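PDB 6W1W: motility-associated killing factor MakB from Vibrio cholerae serotype O1, which is one component of a three-part cytotoxin structurally similar to alpha-pore-forming toxins and probably takes part in forming its membrane pore. Local coordinates for residues K190-G202 with L212-A225. Sequence-based numbering, arbitrary orientation.
Sequences KAYIQSMVTISYG and LSFAGALFTVGYSA. With EDO (1,2-ethanediol), chain C.
Gln194 and Phe219, a non-hydrogen-bonded antiparallel pair, lie side by side and point the same way. Gln194 has CG anti to its backbone N (chi1 173°) and an extended chain, which carries the amide along the edge of the ring; OE1 is 3.4 Å from Phe219 CE2, and amide and ring planes stand 63° apart. Beside them, Gln194 CG and Met196 SD both touch Ala217 CB, SD at 4.0 Å. The Met196 chain bends at chi2 and chi3, folding CE back over the neighbouring strand to within 3.5 Å of Gly216 C. Helix 9-35 packs on this face through Asn28 and Leu24.

On the other face, Ile193 CB packs against Thr220 OG1 at 3.4 Å. With chi1 60°, that hydroxyl sits between the backbone N and carbonyl carbon of Thr220 and donates to Tyr223 O, tying the strand end to the turn beyond it. Farther along, Ser195 OG meets Ala225 CB at the start of helix 225-230, and Val197 CG2 rests on Leu218 CB (3.8 Å); Ile229 of the same helix touches both Val197 and Leu218. At the far end the rings of Tyr201 and Phe214 meet edge to edge, CE1 to CE1 at 3.7 Å, while Leu212 CD2 lies alongside Tyr201. An ethanediol, probably from the crystallisation liquor, binds weakly to Ala217 O.

Paired backbone bonds join Ile193 with Thr220 and Ser195 with Leu218. Strand 193-203 also pairs, in parallel, with strand 338-346, leaving strand 209-220 outermost within the chain. The two strands form an antiparallel beta hairpin in an otherwise largely helical protein, consistent with the beta-tongue of soluble ClyA-type alpha-pore-forming toxins.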
ATOM      1  N   LYS A 190     -14.232 -12.854  -3.915  1.00138.96           N
ATOM      2  CA  LYS A 190     -14.229 -11.827  -4.949  1.00122.87           C
ATOM      3  C   LYS A 190     -12.800 -11.438  -5.305  1.00124.56           C
ATOM      4  O   LYS A 190     -11.980 -11.166  -4.425  1.00126.48           O
ATOM      5  CB  LYS A 190     -15.013 -10.601  -4.478  1.00105.45           C
ATOM      6  CG  LYS A 190     -16.458 -10.565  -4.946  1.00133.20           C
ATOM      7  CD  LYS A 190     -17.259 -11.775  -4.472  1.00146.13           C
ATOM      8  CE  LYS A 190     -18.684 -11.739  -5.017  1.00151.21           C
ATOM      9  NZ  LYS A 190     -19.478 -12.920  -4.579  1.00151.42           N
ATOM     10  N   ALA A 191     -12.503 -11.419  -6.601  1.00124.96           N
ATOM     11  CA  ALA A 191     -11.158 -11.158  -7.098  1.00111.84           C
ATOM     12  C   ALA A 191     -11.034  -9.702  -7.524  1.00107.47           C
ATOM     13  O   ALA A 191     -11.910  -9.177  -8.219  1.00127.63           O
ATOM     14  CB  ALA A 191     -10.821 -12.079  -8.270  1.00118.42           C
ATOM     15  N   TYR A 192      -9.944  -9.064  -7.114  1.00105.98           N
ATOM     16  CA  TYR A 192      -9.655  -7.686  -7.476  1.00111.03           C
ATOM     17  C   TYR A 192      -8.825  -7.628  -8.758  1.00107.11           C
ATOM     18  O   TYR A 192      -8.185  -8.601  -9.162  1.00107.85           O
ATOM     19  CB  TYR A 192      -8.935  -6.972  -6.325  1.00109.63           C
ATOM     20  CG  TYR A 192      -9.863  -6.579  -5.191  1.00119.60           C
ATOM     21  CD1 TYR A 192     -10.085  -5.244  -4.873  1.00126.18           C
ATOM     22  CD2 TYR A 192     -10.538  -7.544  -4.458  1.00128.31           C
ATOM     23  CE1 TYR A 192     -10.948  -4.885  -3.843  1.00125.51           C
ATOM     24  CE2 TYR A 192     -11.399  -7.195  -3.431  1.00128.98           C
ATOM     25  CZ  TYR A 192     -11.601  -5.869  -3.126  1.00121.59           C
ATOM     26  OH  TYR A 192     -12.463  -5.541  -2.103  1.00108.70           O
ATOM     27  N   ILE A 193      -8.858  -6.467  -9.406  1.00 97.10           N
ATOM     28  CA  ILE A 193      -8.137  -6.231 -10.649  1.00 95.63           C
ATOM     29  C   ILE A 193      -7.284  -4.985 -10.479  1.00107.58           C
ATOM     30  O   ILE A 193      -7.800  -3.918 -10.131  1.00107.08           O
ATOM     31  CB  ILE A 193      -9.090  -6.073 -11.850  1.00 95.01           C
ATOM     32  CG1 ILE A 193      -9.753  -7.411 -12.178  1.00 98.99           C
ATOM     33  CG2 ILE A 193      -8.345  -5.518 -13.059  1.00 91.98           C
ATOM     34  CD1 ILE A 193     -10.642  -7.371 -13.399  1.00 97.34           C
ATOM     35  N   GLN A 194      -5.987  -5.124 -10.729  1.00115.60           N
ATOM     36  CA  GLN A 194      -5.026  -4.037 -10.592  1.00106.11           C
ATOM     37  C   GLN A 194      -4.579  -3.599 -11.981  1.00 95.24           C
ATOM     38  O   GLN A 194      -3.979  -4.389 -12.721  1.00101.21           O
ATOM     39  CB  GLN A 194      -3.834  -4.479  -9.740  1.00109.40           C
ATOM     40  CG  GLN A 194      -2.690  -3.480  -9.671  1.00132.79           C
ATOM     41  CD  GLN A 194      -1.638  -3.881  -8.654  1.00138.54           C
ATOM     42  OE1 GLN A 194      -1.936  -4.576  -7.683  1.00138.88           O
ATOM     43  NE2 GLN A 194      -0.398  -3.451  -8.875  1.00129.83           N
ATOM     44  N   SER A 195      -4.881  -2.353 -12.337  1.00 86.34           N
ATOM     45  CA  SER A 195      -4.515  -1.787 -13.628  1.00 93.13           C
ATOM     46  C   SER A 195      -3.750  -0.491 -13.412  1.00 90.87           C
ATOM     47  O   SER A 195      -4.091   0.299 -12.526  1.00 90.65           O
ATOM     48  CB  SER A 195      -5.755  -1.521 -14.493  1.00111.91           C
ATOM     49  OG  SER A 195      -6.762  -2.503 -14.290  1.00 95.09           O
ATOM     50  N   MET A 196      -2.723  -0.268 -14.229  1.00 89.04           N
ATOM     51  CA  MET A 196      -1.863   0.901 -14.088  1.00100.54           C
ATOM     52  C   MET A 196      -2.434   2.061 -14.896  1.00 94.47           C
ATOM     53  O   MET A 196      -2.608   1.951 -16.114  1.00 97.93           O
ATOM     54  CB  MET A 196      -0.434   0.582 -14.532  1.00105.47           C
ATOM     55  CG  MET A 196       0.294  -0.423 -13.645  1.00 96.42           C
ATOM     56  SD  MET A 196       0.257  -0.004 -11.884  1.00112.58           S
ATOM     57  CE  MET A 196       1.097   1.578 -11.877  1.00105.15           C
ATOM     58  N   VAL A 197      -2.714   3.169 -14.220  1.00 87.03           N
ATOM     59  CA  VAL A 197      -3.287   4.350 -14.854  1.00 95.74           C
ATOM     60  C   VAL A 197      -2.179   5.391 -14.963  1.00 93.93           C
ATOM     61  O   VAL A 197      -1.824   6.051 -13.982  1.00 81.41           O
ATOM     62  CB  VAL A 197      -4.491   4.885 -14.074  1.00 80.81           C
ATOM     63  CG1 VAL A 197      -5.077   6.095 -14.777  1.00 78.59           C
ATOM     64  CG2 VAL A 197      -5.522   3.800 -13.905  1.00 78.76           C
ATOM     65  N   THR A 198      -1.633   5.537 -16.164  1.00 92.40           N
ATOM     66  CA  THR A 198      -0.690   6.605 -16.458  1.00 90.68           C
ATOM     67  C   THR A 198      -1.454   7.887 -16.774  1.00104.90           C
ATOM     68  O   THR A 198      -2.309   7.901 -17.666  1.00115.13           O
ATOM     69  CB  THR A 198       0.196   6.216 -17.637  1.00 92.37           C
ATOM     70  OG1 THR A 198       0.768   4.925 -17.402  1.00 88.83           O
ATOM     71  CG2 THR A 198       1.298   7.245 -17.830  1.00 80.69           C
ATOM     72  N   ILE A 199      -1.157   8.954 -16.041  1.00 95.98           N
ATOM     73  CA  ILE A 199      -1.628  10.300 -16.360  1.00 96.87           C
ATOM     74  C   ILE A 199      -0.432  11.085 -16.878  1.00 99.17           C
ATOM     75  O   ILE A 199       0.582  11.214 -16.179  1.00105.55           O
ATOM     76  CB  ILE A 199      -2.247  10.999 -15.141  1.00 80.46           C
ATOM     77  CG1 ILE A 199      -3.262  10.096 -14.448  1.00 79.73           C
ATOM     78  CG2 ILE A 199      -2.891  12.314 -15.550  1.00 81.54           C
ATOM     79  CD1 ILE A 199      -3.821  10.700 -13.175  1.00 79.68           C
ATOM     80  N   SER A 200      -0.547  11.622 -18.090  1.00 93.77           N
ATOM     81  CA  SER A 200       0.578  12.271 -18.755  1.00 88.40           C
ATOM     82  C   SER A 200       0.259  13.744 -18.968  1.00 99.21           C
ATOM     83  O   SER A 200      -0.581  14.090 -19.805  1.00104.26           O
ATOM     84  CB  SER A 200       0.906  11.586 -20.083  1.00 85.09           C
ATOM     85  OG  SER A 200       0.330  12.271 -21.177  1.00 91.02           O
ATOM     86  N   TYR A 201       0.939  14.602 -18.221  1.00107.32           N
ATOM     87  CA  TYR A 201       0.760  16.039 -18.317  1.00 98.85           C
ATOM     88  C   TYR A 201       1.733  16.610 -19.343  1.00105.75           C
ATOM     89  O   TYR A 201       2.658  15.935 -19.808  1.00115.36           O
ATOM     90  CB  TYR A 201       0.966  16.698 -16.951  1.00 88.43           C
ATOM     91  CG  TYR A 201       0.109  16.093 -15.859  1.00 96.16           C
ATOM     92  CD1 TYR A 201       0.529  14.963 -15.158  1.00 88.18           C
ATOM     93  CD2 TYR A 201      -1.118  16.643 -15.531  1.00 85.01           C
ATOM     94  CE1 TYR A 201      -0.258  14.398 -14.161  1.00 82.50           C
ATOM     95  CE2 TYR A 201      -1.911  16.088 -14.542  1.00 84.62           C
ATOM     96  CZ  TYR A 201      -1.480  14.968 -13.858  1.00 96.60           C
ATOM     97  OH  TYR A 201      -2.280  14.423 -12.874  1.00 99.51           O
ATOM     98  N   GLY A 202       1.508  17.874 -19.693  1.00107.00           N
ATOM     99  CA  GLY A 202       2.329  18.571 -20.666  1.00100.86           C
ATOM    100  C   GLY A 202       2.143  20.065 -20.529  1.00112.20           C
ATOM    101  O   GLY A 202       1.248  20.542 -19.830  1.00127.78           O
ATOM    102  N   LEU A 212       5.640  15.773 -18.024  1.00 91.58           N
ATOM    103  CA  LEU A 212       5.629  14.879 -16.876  1.00 91.90           C
ATOM    104  C   LEU A 212       4.615  13.770 -17.115  1.00 95.33           C
ATOM    105  O   LEU A 212       3.615  13.969 -17.812  1.00106.25           O
ATOM    106  CB  LEU A 212       5.277  15.640 -15.593  1.00 87.37           C
ATOM    107  CG  LEU A 212       5.471  15.018 -14.208  1.00 94.82           C
ATOM    108  CD1 LEU A 212       5.661  16.131 -13.195  1.00 91.73           C
ATOM    109  CD2 LEU A 212       4.304  14.128 -13.788  1.00 85.61           C
ATOM    110  N   SER A 213       4.873  12.602 -16.523  1.00 83.86           N
ATOM    111  CA  SER A 213       3.962  11.470 -16.668  1.00 92.50           C
ATOM    112  C   SER A 213       4.242  10.482 -15.546  1.00 89.67           C
ATOM    113  O   SER A 213       5.254   9.779 -15.586  1.00 99.51           O
ATOM    114  CB  SER A 213       4.128  10.808 -18.036  1.00 92.92           C
ATOM    115  OG  SER A 213       4.880   9.609 -17.943  1.00 92.74           O
ATOM    116  N   PHE A 214       3.354  10.420 -14.559  1.00 89.00           N
ATOM    117  CA  PHE A 214       3.465   9.444 -13.485  1.00102.16           C
ATOM    118  C   PHE A 214       2.247   8.530 -13.495  1.00 95.79           C
ATOM    119  O   PHE A 214       1.175   8.893 -13.988  1.00 99.07           O
ATOM    120  CB  PHE A 214       3.631  10.123 -12.114  1.00104.19           C
ATOM    121  CG  PHE A 214       2.339  10.558 -11.478  1.00 95.69           C
ATOM    122  CD1 PHE A 214       1.554  11.531 -12.064  1.00111.04           C
ATOM    123  CD2 PHE A 214       1.930  10.017 -10.271  1.00107.95           C
ATOM    124  CE1 PHE A 214       0.372  11.938 -11.473  1.00129.37           C
ATOM    125  CE2 PHE A 214       0.749  10.423  -9.675  1.00123.29           C
ATOM    126  CZ  PHE A 214      -0.028  11.384 -10.278  1.00127.24           C
ATOM    127  N   ALA A 215       2.426   7.332 -12.944  1.00 90.90           N
ATOM    128  CA  ALA A 215       1.439   6.267 -13.034  1.00 85.26           C
ATOM    129  C   ALA A 215       1.059   5.773 -11.645  1.00 84.78           C
ATOM    130  O   ALA A 215       1.706   6.088 -10.645  1.00 91.94           O
ATOM    131  CB  ALA A 215       1.962   5.102 -13.881  1.00 72.27           C
ATOM    132  N   GLY A 216      -0.002   4.977 -11.600  1.00 92.10           N
ATOM    133  CA  GLY A 216      -0.507   4.459 -10.343  1.00 93.72           C
ATOM    134  C   GLY A 216      -1.566   3.410 -10.589  1.00106.98           C
ATOM    135  O   GLY A 216      -2.165   3.345 -11.668  1.00121.63           O
ATOM    136  N   ALA A 217      -1.790   2.588  -9.567  1.00 90.65           N
ATOM    137  CA  ALA A 217      -2.695   1.453  -9.680  1.00 85.46           C
ATOM    138  C   ALA A 217      -4.120   1.853  -9.331  1.00102.57           C
ATOM    139  O   ALA A 217      -4.355   2.657  -8.423  1.00 89.22           O
ATOM    140  CB  ALA A 217      -2.250   0.308  -8.773  1.00 92.02           C
ATOM    141  N   LEU A 218      -5.069   1.280 -10.067  1.00114.41           N
ATOM    142  CA  LEU A 218      -6.493   1.426  -9.811  1.00 97.52           C
ATOM    143  C   LEU A 218      -7.074   0.041  -9.565  1.00 87.29           C
ATOM    144  O   LEU A 218      -6.788  -0.897 -10.318  1.00 91.58           O
ATOM    145  CB  LEU A 218      -7.187   2.115 -10.992  1.00 94.83           C
ATOM    146  CG  LEU A 218      -8.688   2.400 -10.896  1.00 99.80           C
ATOM    147  CD1 LEU A 218      -8.978   3.489  -9.878  1.00 80.66           C
ATOM    148  CD2 LEU A 218      -9.243   2.770 -12.265  1.00 98.58           C
ATOM    149  N   PHE A 219      -7.864  -0.097  -8.504  1.00 79.87           N
ATOM    150  CA  PHE A 219      -8.441  -1.384  -8.129  1.00 88.94           C
ATOM    151  C   PHE A 219      -9.916  -1.435  -8.536  1.00 98.67           C
ATOM    152  O   PHE A 219     -10.729  -0.639  -8.053  1.00 88.70           O
ATOM    153  CB  PHE A 219      -8.282  -1.631  -6.626  1.00 92.03           C
ATOM    154  CG  PHE A 219      -6.870  -1.924  -6.205  1.00109.01           C
ATOM    155  CD1 PHE A 219      -6.411  -1.528  -4.957  1.00128.70           C
ATOM    156  CD2 PHE A 219      -6.001  -2.601  -7.048  1.00113.88           C
ATOM    157  CE1 PHE A 219      -5.108  -1.794  -4.562  1.00131.15           C
ATOM    158  CE2 PHE A 219      -4.694  -2.871  -6.659  1.00114.08           C
ATOM    159  CZ  PHE A 219      -4.249  -2.467  -5.416  1.00124.38           C
ATOM    160  N   THR A 220     -10.259  -2.379  -9.412  1.00 88.09           N
ATOM    161  CA  THR A 220     -11.631  -2.582  -9.857  1.00108.75           C
ATOM    162  C   THR A 220     -12.081  -3.995  -9.505  1.00126.61           C
ATOM    163  O   THR A 220     -11.278  -4.931  -9.490  1.00126.13           O
ATOM    164  CB  THR A 220     -11.774  -2.345 -11.370  1.00104.30           C
ATOM    165  OG1 THR A 220     -10.935  -3.261 -12.086  1.00113.65           O
ATOM    166  CG2 THR A 220     -11.383  -0.919 -11.728  1.00 95.90           C
ATOM    167  N   VAL A 221     -13.380  -4.147  -9.227  1.00143.26           N
ATOM    168  CA  VAL A 221     -13.887  -5.421  -8.720  1.00129.27           C
ATOM    169  C   VAL A 221     -14.206  -6.384  -9.857  1.00117.93           C
ATOM    170  O   VAL A 221     -13.817  -7.555  -9.813  1.00112.93           O
ATOM    171  CB  VAL A 221     -15.112  -5.189  -7.814  1.00127.06           C
ATOM    172  CG1 VAL A 221     -14.665  -4.907  -6.392  1.00126.28           C
ATOM    173  CG2 VAL A 221     -15.965  -4.046  -8.352  1.00130.40           C
ATOM    174  N   GLY A 222     -14.920  -5.922 -10.882  1.00101.53           N
ATOM    175  CA  GLY A 222     -15.348  -6.815 -11.941  1.00 93.65           C
ATOM    176  C   GLY A 222     -15.234  -6.247 -13.341  1.00108.32           C
ATOM    177  O   GLY A 222     -15.026  -6.991 -14.304  1.00100.63           O
ATOM    178  N   TYR A 223     -15.378  -4.933 -13.475  1.00110.26           N
ATOM    179  CA  TYR A 223     -15.247  -4.288 -14.769  1.00 94.54           C
ATOM    180  C   TYR A 223     -13.789  -3.904 -15.020  1.00103.01           C
ATOM    181  O   TYR A 223     -12.915  -4.081 -14.169  1.00109.57           O
ATOM    182  CB  TYR A 223     -16.166  -3.073 -14.854  1.00 93.53           C
ATOM    183  CG  TYR A 223     -16.266  -2.254 -13.588  1.00 93.03           C
ATOM    184  CD1 TYR A 223     -17.191  -2.572 -12.600  1.00 94.17           C
ATOM    185  CD2 TYR A 223     -15.460  -1.144 -13.397  1.00 89.73           C
ATOM    186  CE1 TYR A 223     -17.294  -1.815 -11.451  1.00102.69           C
ATOM    187  CE2 TYR A 223     -15.559  -0.380 -12.254  1.00 90.18           C
ATOM    188  CZ  TYR A 223     -16.474  -0.719 -11.282  1.00104.95           C
ATOM    189  OH  TYR A 223     -16.567   0.044 -10.140  1.00113.00           O
ATOM    190  N   SER A 224     -13.521  -3.375 -16.210  1.00109.33           N
ATOM    191  CA  SER A 224     -12.178  -2.950 -16.571  1.00103.24           C
ATOM    192  C   SER A 224     -11.924  -1.528 -16.085  1.00111.03           C
ATOM    193  O   SER A 224     -12.852  -0.748 -15.855  1.00110.00           O
ATOM    194  CB  SER A 224     -11.967  -3.025 -18.087  1.00111.28           C
ATOM    195  OG  SER A 224     -12.500  -1.890 -18.743  1.00114.87           O
ATOM    196  N   ALA A 225     -10.639  -1.197 -15.928  1.00 95.39           N
ATOM    197  CA  ALA A 225     -10.281   0.144 -15.486  1.00 86.84           C
ATOM    198  C   ALA A 225     -10.606   1.187 -16.547  1.00 96.49           C
ATOM    199  O   ALA A 225     -11.026   2.301 -16.208  1.00 83.64           O
ATOM    200  CB  ALA A 225      -8.803   0.197 -15.116  1.00 88.83           C
TER
HETATM  201  C1  EDO C 401      -4.884   6.907  -9.298  1.00104.57           C
HETATM  202  O1  EDO C 401      -5.388   5.767  -8.589  1.00 84.56           O
HETATM  203  C2  EDO C 401      -3.972   6.444 -10.432  1.00116.20           C
HETATM  204  O2  EDO C 401      -3.242   7.555 -10.967  1.00112.17           O